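Local coordinates for PelD (Pseudomonas aeruginosa, PDB 4EU0), which binds the second messenger cyclic di-GMP and, as a membrane-bound effector, probably acts in pellicle formation, this chain holding its GAF and GGDEF-like parts, at residues E199-G211 with Y242-F254. Residues are numbered along the deposited sequence; the frame is centred on the assembly and turned at random.
Sequences EEVQRLLEGSQRG and YLQRLRILFAERF. With C2E (9,9'-[(2R,3R,3aS,5S,7aR,9R,10R,10aS,12S,14aR)-3,5,10,12-tetrahydroxy-5,12-dioxidooctahydro-2H,7H-difuro[3,2-d:3',2'-j][1,3,7,9,2,8]tetraoxadiphosphacyclododecine-2,9-diyl]bis(2-amino-1,9-dihydro-6H-purin-6-one)), chain B.
Leu204 of helix 198-207 packs against Phe250 and Leu249 of helix 236-253, two helices of the GGDEF-like domain that cross obliquely over one face of its antiparallel sheet, running in roughly opposite directions; the axes of segments 199-207 and 242-253 approach to 10.8 Å at 131°. The tight part is apolar: Leu204 CD2 sits over the face of the Phe250 ring, 3.8 Å from its centroid, a CH-pi contact, while Val201 CG1 and Leu205 CD2 meet the edge of that ring. On the sheet side, Leu205 and Leu246 both touch Phe190 of strand 185-192. At the end where Glu200 and Arg253 meet, the contact is more exposed. There Arg253 NH2 reaches Glu200 OE1 at 2.9 Å in a salt bridge; OE1 is approached on its anti side, out of the carboxylate plane, while it lies in the guanidinium plane of Arg253. A water links the same OE1 and Glu200 O to Arg253 NE. Towards the ligand the contact becomes part of the cyclic di-GMP pocket. The Arg210 guanidinium lies flat on that of Arg245, planes 14° apart, and a guanine of the ligand covers its other face, while Arg210 NH1 holds phosphate oxygen O1P. Extended through its first two torsions and then bent at chi3, the Arg245 chain brings NE to N7 of the second guanine at 2.9 Å. Arg245 NH2 bonds both O6 of that base, at 2.7 Å, and Ser208 O, at 2.8 Å, the latter in the carbonyl plane with an N-H...O angle of 161°.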
# COMPACT_ATOMS: atom_id res chain seq x y z
N GLU A 199 -9.58 10.53 -25.38
CA GLU A 199 -9.74 11.46 -24.27
C GLU A 199 -10.96 11.12 -23.41
O GLU A 199 -10.86 11.08 -22.19
CB GLU A 199 -9.80 12.91 -24.72
CG GLU A 199 -9.70 13.85 -23.52
CD GLU A 199 -9.41 15.28 -23.88
OE1 GLU A 199 -9.15 15.58 -25.06
OE2 GLU A 199 -9.46 16.11 -22.96
N GLU A 200 -12.11 10.88 -24.04
CA GLU A 200 -13.32 10.61 -23.26
C GLU A 200 -13.27 9.25 -22.56
O GLU A 200 -13.78 9.11 -21.45
CB GLU A 200 -14.59 10.77 -24.08
CG GLU A 200 -14.88 12.23 -24.42
CD GLU A 200 -15.12 13.08 -23.20
OE1 GLU A 200 -15.91 12.65 -22.32
OE2 GLU A 200 -14.55 14.19 -23.12
N VAL A 201 -12.66 8.26 -23.21
CA VAL A 201 -12.45 6.96 -22.56
C VAL A 201 -11.56 7.15 -21.33
O VAL A 201 -11.86 6.64 -20.23
CB VAL A 201 -11.84 5.93 -23.53
CG1 VAL A 201 -11.43 4.67 -22.79
CG2 VAL A 201 -12.84 5.59 -24.63
N GLN A 202 -10.47 7.90 -21.49
CA GLN A 202 -9.56 8.14 -20.37
C GLN A 202 -10.28 8.83 -19.21
O GLN A 202 -10.10 8.46 -18.04
CB GLN A 202 -8.34 8.94 -20.80
CG GLN A 202 -7.23 8.96 -19.74
CD GLN A 202 -6.04 9.78 -20.19
OE1 GLN A 202 -5.40 9.46 -21.20
NE2 GLN A 202 -5.73 10.83 -19.45
N ARG A 203 -11.11 9.82 -19.53
CA ARG A 203 -11.82 10.54 -18.48
C ARG A 203 -12.77 9.62 -17.72
O ARG A 203 -12.92 9.76 -16.50
CB ARG A 203 -12.58 11.73 -19.06
CG ARG A 203 -11.67 12.88 -19.42
CD ARG A 203 -12.41 13.95 -20.19
NE ARG A 203 -11.57 15.12 -20.43
CZ ARG A 203 -11.42 16.13 -19.58
NH1 ARG A 203 -12.08 16.14 -18.42
NH2 ARG A 203 -10.63 17.14 -19.90
N LEU A 204 -13.41 8.70 -18.44
CA LEU A 204 -14.29 7.73 -17.79
C LEU A 204 -13.48 6.79 -16.88
O LEU A 204 -13.88 6.50 -15.76
CB LEU A 204 -15.12 6.95 -18.83
CG LEU A 204 -16.28 6.12 -18.27
CD1 LEU A 204 -17.40 7.01 -17.75
CD2 LEU A 204 -16.82 5.17 -19.33
N LEU A 205 -12.33 6.33 -17.37
CA LEU A 205 -11.46 5.48 -16.57
C LEU A 205 -10.96 6.23 -15.32
O LEU A 205 -10.99 5.68 -14.21
CB LEU A 205 -10.30 4.95 -17.42
CG LEU A 205 -10.66 3.89 -18.46
CD1 LEU A 205 -9.48 3.71 -19.42
CD2 LEU A 205 -11.04 2.54 -17.79
N GLU A 206 -10.55 7.49 -15.49
CA GLU A 206 -10.15 8.31 -14.34
C GLU A 206 -11.26 8.42 -13.29
O GLU A 206 -10.99 8.30 -12.11
CB GLU A 206 -9.70 9.70 -14.78
CG GLU A 206 -8.43 9.71 -15.62
CD GLU A 206 -8.11 11.10 -16.13
OE1 GLU A 206 -8.30 12.08 -15.37
OE2 GLU A 206 -7.66 11.23 -17.28
N GLY A 207 -12.49 8.63 -13.74
CA GLY A 207 -13.61 8.84 -12.82
C GLY A 207 -14.00 7.58 -12.07
O GLY A 207 -14.67 7.66 -11.04
N SER A 208 -13.57 6.42 -12.57
CA SER A 208 -13.93 5.12 -11.99
C SER A 208 -13.09 4.77 -10.77
O SER A 208 -13.40 3.78 -10.07
CB SER A 208 -13.75 4.01 -13.04
OG SER A 208 -12.39 3.68 -13.21
N GLN A 209 -12.04 5.54 -10.52
CA GLN A 209 -11.10 5.21 -9.44
C GLN A 209 -11.82 5.07 -8.11
O GLN A 209 -12.64 5.91 -7.74
CB GLN A 209 -10.01 6.26 -9.33
CG GLN A 209 -8.88 5.86 -8.40
CD GLN A 209 -7.78 6.88 -8.33
OE1 GLN A 209 -7.13 7.18 -9.33
NE2 GLN A 209 -7.55 7.42 -7.13
N ARG A 210 -11.48 4.01 -7.38
CA ARG A 210 -12.14 3.63 -6.16
C ARG A 210 -11.11 3.20 -5.12
O ARG A 210 -10.15 2.50 -5.46
CB ARG A 210 -13.14 2.49 -6.44
CG ARG A 210 -13.80 1.89 -5.22
CD ARG A 210 -14.82 0.79 -5.59
NE ARG A 210 -16.06 1.30 -6.18
CZ ARG A 210 -17.11 0.54 -6.50
NH1 ARG A 210 -17.08 -0.77 -6.31
NH2 ARG A 210 -18.19 1.09 -7.03
N GLY A 211 -11.33 3.60 -3.87
CA GLY A 211 -10.53 3.11 -2.74
C GLY A 211 -9.04 3.32 -2.87
O GLY A 211 -8.59 4.43 -3.21
N TYR A 242 -13.83 -5.79 -10.98
CA TYR A 242 -13.52 -4.43 -11.41
C TYR A 242 -13.84 -4.24 -12.88
O TYR A 242 -14.48 -3.25 -13.26
CB TYR A 242 -12.05 -4.13 -11.12
CG TYR A 242 -11.48 -2.90 -11.77
CD1 TYR A 242 -11.89 -1.62 -11.40
CD2 TYR A 242 -10.48 -3.02 -12.73
CE1 TYR A 242 -11.34 -0.49 -12.00
CE2 TYR A 242 -9.92 -1.93 -13.32
CZ TYR A 242 -10.33 -0.66 -12.95
OH TYR A 242 -9.77 0.45 -13.54
N LEU A 243 -13.41 -5.17 -13.72
CA LEU A 243 -13.66 -5.03 -15.16
C LEU A 243 -15.15 -5.11 -15.48
O LEU A 243 -15.63 -4.38 -16.35
CB LEU A 243 -12.87 -6.05 -15.99
CG LEU A 243 -12.63 -5.63 -17.46
CD1 LEU A 243 -12.50 -4.11 -17.70
CD2 LEU A 243 -11.41 -6.33 -17.96
N GLN A 244 -15.87 -5.99 -14.77
CA GLN A 244 -17.31 -6.13 -14.96
C GLN A 244 -17.99 -4.79 -14.62
O GLN A 244 -18.91 -4.37 -15.33
CB GLN A 244 -17.89 -7.29 -14.13
CG GLN A 244 -19.35 -7.63 -14.46
CD GLN A 244 -19.91 -8.78 -13.64
OE1 GLN A 244 -19.64 -8.91 -12.45
NE2 GLN A 244 -20.73 -9.61 -14.28
N ARG A 245 -17.51 -4.13 -13.57
CA ARG A 245 -18.08 -2.83 -13.18
C ARG A 245 -17.75 -1.76 -14.22
O ARG A 245 -18.59 -0.91 -14.54
CB ARG A 245 -17.59 -2.40 -11.79
CG ARG A 245 -18.20 -1.08 -11.31
CD ARG A 245 -17.76 -0.69 -9.91
NE ARG A 245 -16.37 -0.22 -9.82
CZ ARG A 245 -15.96 1.03 -10.07
NH1 ARG A 245 -16.82 1.96 -10.48
NH2 ARG A 245 -14.68 1.35 -9.92
N LEU A 246 -16.52 -1.81 -14.74
CA LEU A 246 -16.10 -0.90 -15.80
C LEU A 246 -16.93 -1.05 -17.06
O LEU A 246 -17.31 -0.06 -17.67
CB LEU A 246 -14.63 -1.13 -16.16
CG LEU A 246 -13.60 -0.06 -15.88
CD1 LEU A 246 -13.84 0.71 -14.57
CD2 LEU A 246 -12.19 -0.63 -15.97
N ARG A 247 -17.21 -2.29 -17.45
CA ARG A 247 -18.02 -2.50 -18.65
C ARG A 247 -19.42 -1.89 -18.52
O ARG A 247 -19.95 -1.35 -19.49
CB ARG A 247 -18.06 -3.98 -19.04
CG ARG A 247 -16.67 -4.50 -19.38
CD ARG A 247 -16.72 -5.72 -20.26
NE ARG A 247 -15.39 -6.25 -20.57
CZ ARG A 247 -14.71 -5.97 -21.69
NH1 ARG A 247 -15.23 -5.17 -22.61
NH2 ARG A 247 -13.52 -6.52 -21.88
N ILE A 248 -19.98 -1.93 -17.31
CA ILE A 248 -21.32 -1.36 -17.06
C ILE A 248 -21.25 0.15 -17.20
O ILE A 248 -22.13 0.76 -17.82
CB ILE A 248 -21.86 -1.78 -15.67
CG1 ILE A 248 -22.21 -3.28 -15.65
CG2 ILE A 248 -23.11 -0.94 -15.28
CD1 ILE A 248 -22.43 -3.85 -14.26
N LEU A 249 -20.20 0.74 -16.64
CA LEU A 249 -19.96 2.18 -16.71
C LEU A 249 -19.76 2.64 -18.16
O LEU A 249 -20.35 3.62 -18.58
CB LEU A 249 -18.75 2.54 -15.83
CG LEU A 249 -18.19 3.95 -15.76
CD1 LEU A 249 -19.18 4.94 -15.20
CD2 LEU A 249 -16.95 3.92 -14.91
N PHE A 250 -18.93 1.91 -18.91
CA PHE A 250 -18.72 2.19 -20.33
C PHE A 250 -19.99 2.07 -21.15
O PHE A 250 -20.21 2.84 -22.09
CB PHE A 250 -17.68 1.24 -20.91
CG PHE A 250 -16.27 1.73 -20.82
CD1 PHE A 250 -15.63 2.27 -21.93
CD2 PHE A 250 -15.56 1.64 -19.62
CE1 PHE A 250 -14.30 2.70 -21.85
CE2 PHE A 250 -14.25 2.08 -19.52
CZ PHE A 250 -13.61 2.61 -20.64
N ALA A 251 -20.83 1.08 -20.81
CA ALA A 251 -22.11 0.92 -21.51
C ALA A 251 -23.01 2.12 -21.26
O ALA A 251 -23.68 2.58 -22.18
CB ALA A 251 -22.82 -0.37 -21.09
N GLU A 252 -23.02 2.62 -20.03
CA GLU A 252 -23.81 3.81 -19.70
C GLU A 252 -23.28 5.04 -20.45
O GLU A 252 -24.05 5.84 -20.98
CB GLU A 252 -23.78 4.07 -18.19
CG GLU A 252 -24.65 3.12 -17.38
CD GLU A 252 -24.65 3.41 -15.88
OE1 GLU A 252 -24.03 4.42 -15.45
OE2 GLU A 252 -25.26 2.62 -15.13
N ARG A 253 -21.96 5.17 -20.49
CA ARG A 253 -21.33 6.37 -21.06
C ARG A 253 -21.41 6.43 -22.58
O ARG A 253 -21.73 7.47 -23.14
CB ARG A 253 -19.88 6.48 -20.60
CG ARG A 253 -19.07 7.59 -21.26
CD ARG A 253 -19.63 8.98 -20.96
NE ARG A 253 -18.82 9.96 -21.67
CZ ARG A 253 -18.97 10.28 -22.95
NH1 ARG A 253 -19.94 9.73 -23.68
NH2 ARG A 253 -18.16 11.18 -23.48
N PHE A 254 -21.09 5.32 -23.23
CA PHE A 254 -20.99 5.27 -24.68
C PHE A 254 -22.12 4.36 -25.16
O PHE A 254 -22.94 3.94 -24.35
CB PHE A 254 -19.62 4.72 -25.10
CG PHE A 254 -18.45 5.57 -24.63
CD1 PHE A 254 -18.13 6.76 -25.29
CD2 PHE A 254 -17.68 5.18 -23.54
CE1 PHE A 254 -17.05 7.53 -24.87
CE2 PHE A 254 -16.59 5.94 -23.11
CZ PHE A 254 -16.27 7.12 -23.78
P1 C2E B . -19.37 -3.90 -7.17
O2P C2E B . -20.24 -4.66 -8.15
O1P C2E B . -19.12 -2.44 -7.40
O5' C2E B . -17.97 -4.64 -7.02
C5' C2E B . -17.86 -6.05 -6.85
C4' C2E B . -16.43 -6.45 -6.49
O4' C2E B . -15.56 -6.26 -7.62
C3' C2E B . -15.80 -5.66 -5.35
O3' C2E B . -16.05 -6.20 -4.04
C2' C2E B . -14.34 -5.75 -5.67
O2' C2E B . -13.85 -7.04 -5.27
C1' C2E B . -14.33 -5.69 -7.18
N9 C2E B . -14.22 -4.28 -7.66
C8 C2E B . -15.18 -3.58 -8.28
N7 C2E B . -14.75 -2.33 -8.59
C5 C2E B . -13.48 -2.25 -8.15
C6 C2E B . -12.43 -1.22 -8.14
O6 C2E B . -12.68 -0.01 -8.69
N1 C2E B . -11.24 -1.51 -7.59
C2 C2E B . -10.97 -2.72 -7.02
N2 C2E B . -9.74 -2.91 -6.48
N3 C2E B . -11.89 -3.72 -6.99
C4 C2E B . -13.13 -3.54 -7.53
P11 C2E B . -16.03 -5.22 -2.76
O21 C2E B . -16.19 -6.06 -1.50
O11 C2E B . -14.90 -4.22 -2.83
O5A C2E B . -17.41 -4.42 -2.94
C5A C2E B . -18.65 -5.13 -3.01
C4A C2E B . -19.76 -4.13 -3.31
O4A C2E B . -19.76 -3.08 -2.34
C3A C2E B . -19.53 -3.41 -4.63
O3A C2E B . -20.05 -4.13 -5.73
C2A C2E B . -20.23 -2.10 -4.45
O2A C2E B . -21.64 -2.25 -4.65
C1A C2E B . -19.96 -1.82 -2.98
N91 C2E B . -18.74 -0.97 -2.85
C81 C2E B . -17.52 -1.35 -2.43
N71 C2E B . -16.65 -0.30 -2.42
C51 C2E B . -17.33 0.78 -2.85
C61 C2E B . -17.03 2.22 -3.07
O61 C2E B . -15.80 2.73 -2.84
N11 C2E B . -18.03 3.01 -3.53
C21 C2E B . -19.28 2.54 -3.77
N21 C2E B . -20.23 3.39 -4.22
N31 C2E B . -19.62 1.23 -3.57
C41 C2E B . -18.70 0.34 -3.13
O HOH W 1 -16.06 10.51 -20.49
O HOH W 2 -10.30 2.71 -11.92